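Local coordinates for cyclic nucleotide-binding protein (Brucella abortus biovar 1, PDB 5D1I) that is of uncharacterised function but carries a cyclic nucleotide-binding domain of the cupin type and may belong to a family of DNA-binding transcription factors, at residues A[14-17]-A[18-22]. Sequence-based numbering, arbitrary orientation.
Sequences DIRI and LGTVG
The N-terminal helix 11-18 runs into a type I beta turn, Leu18 to Val21, with Thr20 folded back onto Ile17 O. Leu18 N donates to Asp14 O at 2.8 Å, a nearly straight i to i+4 bond (N-H...O 170°). One residue on, Gly19 N reaches Ile15 O at 3.0 Å with a more bent geometry and adds a weak i to i+3 bond to Arg16 O. Thr20 grips Ile17 O twice. Its backbone N, 3.1 Å from Ile17 O, lies above the carbonyl plane, whereas its hydroxyl OG1, 2.6 Å from Ile17 O, approaches in that plane. A chi1 of 62° sets OG1 between the backbone N and the carbonyl carbon of Thr20, turned back to the helix; the same rotation lays the methyl CG2 against Arg16 O at 3.6 Å. Val21 N donates to Leu18 O at 3.2 Å and so closes the turn. Leu18 CG comes within 3.3 Å of Asp14 O, and the side chain packs against Leu35 and Ala36 of helix 29-38 and against Phe24, while Ile17 and Leu18 both rest on Ile62 of strand 56-63. The Asp14 carboxylate is salt-bridged to Arg41. Within the turn, Gly19 O accepts a hydrogen bond from Arg82 NH2 of the second subunit, so this region also belongs to the dimer interface. Mixed i+4 and i+3 bonds running into a type I turn are characteristic of a helix C-terminus, here on the N-terminal helix of a cyclic nucleotide-binding domain.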
ATOM      1  N   ASP A  14      10.320   5.362  -9.261  1.00 22.28           N
ATOM      2  CA  ASP A  14       9.059   5.921  -8.776  1.00 27.94           C
ATOM      3  C   ASP A  14       7.868   5.081  -9.214  1.00 25.77           C
ATOM      4  O   ASP A  14       7.010   4.728  -8.404  1.00 31.53           O
ATOM      5  CB  ASP A  14       8.879   7.358  -9.269  1.00 28.80           C
ATOM      6  CG  ASP A  14       9.858   8.316  -8.635  1.00 34.96           C
ATOM      7  OD1 ASP A  14      10.516   7.925  -7.648  1.00 36.62           O
ATOM      8  OD2 ASP A  14       9.964   9.464  -9.112  1.00 35.40           O
ATOM      9  N   ILE A  15       7.823   4.771 -10.505  1.00 18.43           N
ATOM     10  CA  ILE A  15       6.753   3.956 -11.064  1.00 18.61           C
ATOM     11  C   ILE A  15       6.657   2.601 -10.362  1.00 25.55           C
ATOM     12  O   ILE A  15       5.567   2.169  -9.989  1.00 22.23           O
ATOM     13  CB  ILE A  15       6.948   3.749 -12.573  1.00 18.38           C
ATOM     14  CG1 ILE A  15       6.754   5.079 -13.313  1.00 20.55           C
ATOM     15  CG2 ILE A  15       5.985   2.693 -13.098  1.00 18.14           C
ATOM     16  CD1 ILE A  15       6.942   4.982 -14.809  1.00 25.90           C
ATOM     17  N   ARG A  16       7.795   1.942 -10.165  1.00 32.26           N
ATOM     18  CA  ARG A  16       7.798   0.642  -9.498  1.00 32.19           C
ATOM     19  C   ARG A  16       7.250   0.756  -8.081  1.00 25.89           C
ATOM     20  O   ARG A  16       6.432  -0.060  -7.657  1.00 22.21           O
ATOM     21  CB  ARG A  16       9.204   0.039  -9.458  1.00 36.28           C
ATOM     22  CG  ARG A  16       9.216  -1.400  -8.955  1.00 46.31           C
ATOM     23  CD  ARG A  16      10.581  -1.828  -8.436  1.00 47.77           C
ATOM     24  NE  ARG A  16      11.058  -0.967  -7.356  1.00 52.10           N
ATOM     25  CZ  ARG A  16      10.656  -1.048  -6.091  1.00 52.35           C
ATOM     26  NH1 ARG A  16       9.750  -1.949  -5.727  1.00 46.81           N
ATOM     27  NH2 ARG A  16      11.154  -0.218  -5.186  1.00 48.44           N
ATOM     28  N   ILE A  17       7.703   1.774  -7.357  1.00 13.18           N
ATOM     29  CA  ILE A  17       7.271   1.981  -5.977  1.00 18.15           C
ATOM     30  C   ILE A  17       5.771   2.254  -5.906  1.00 18.10           C
ATOM     31  O   ILE A  17       5.058   1.642  -5.111  1.00 15.62           O
ATOM     32  CB  ILE A  17       8.030   3.151  -5.313  1.00 24.19           C
ATOM     33  CG1 ILE A  17       9.491   2.774  -5.071  1.00 31.62           C
ATOM     34  CG2 ILE A  17       7.384   3.526  -3.995  1.00 26.13           C
ATOM     35  CD1 ILE A  17      10.281   3.851  -4.362  1.00 33.11           C
ATOM     36  N   LEU A  18       5.298   3.165  -6.749  1.00 12.77           N
ATOM     37  CA  LEU A  18       3.882   3.522  -6.770  1.00 15.28           C
ATOM     38  C   LEU A  18       3.013   2.325  -7.135  1.00 18.61           C
ATOM     39  O   LEU A  18       1.867   2.228  -6.704  1.00 18.88           O
ATOM     40  CB  LEU A  18       3.630   4.668  -7.749  1.00 11.73           C
ATOM     41  CG  LEU A  18       4.199   6.034  -7.357  1.00 11.66           C
ATOM     42  CD1 LEU A  18       4.057   7.007  -8.507  1.00 18.12           C
ATOM     43  CD2 LEU A  18       3.508   6.578  -6.117  1.00 16.53           C
ATOM     44  N   GLY A  19       3.570   1.414  -7.926  1.00 20.30           N
ATOM     45  CA  GLY A  19       2.845   0.238  -8.374  1.00 19.76           C
ATOM     46  C   GLY A  19       2.604  -0.805  -7.295  1.00 18.51           C
ATOM     47  O   GLY A  19       1.837  -1.741  -7.500  1.00 21.81           O
ATOM     48  N   THR A  20       3.258  -0.654  -6.148  1.00 15.18           N
ATOM     49  CA  THR A  20       3.052  -1.577  -5.033  1.00 12.10           C
ATOM     50  C   THR A  20       1.933  -1.099  -4.110  1.00 13.44           C
ATOM     51  O   THR A  20       1.436  -1.855  -3.271  1.00 17.15           O
ATOM     52  CB  THR A  20       4.331  -1.753  -4.200  1.00 17.40           C
ATOM     53  OG1 THR A  20       4.712  -0.491  -3.633  1.00 15.84           O
ATOM     54  CG2 THR A  20       5.465  -2.289  -5.062  1.00 14.85           C
ATOM     55  N   VAL A  21       1.545   0.159  -4.260  1.00  9.90           N
ATOM     56  CA  VAL A  21       0.524   0.756  -3.404  1.00  9.23           C
ATOM     57  C   VAL A  21      -0.851   0.171  -3.713  1.00 11.87           C
ATOM     58  O   VAL A  21      -1.250   0.099  -4.868  1.00 11.34           O
ATOM     59  CB  VAL A  21       0.499   2.284  -3.574  1.00 14.58           C
ATOM     60  CG1 VAL A  21      -0.617   2.902  -2.763  1.00 14.42           C
ATOM     61  CG2 VAL A  21       1.838   2.871  -3.168  1.00 13.60           C
ATOM     62  N   GLY A  22      -1.563  -0.259  -2.674  1.00 14.03           N
ATOM     63  CA  GLY A  22      -2.858  -0.902  -2.836  1.00 10.92           C
ATOM     64  C   GLY A  22      -3.853  -0.128  -3.681  1.00 11.33           C
ATOM     65  O   GLY A  22      -4.539  -0.697  -4.534  1.00 10.97           O
TER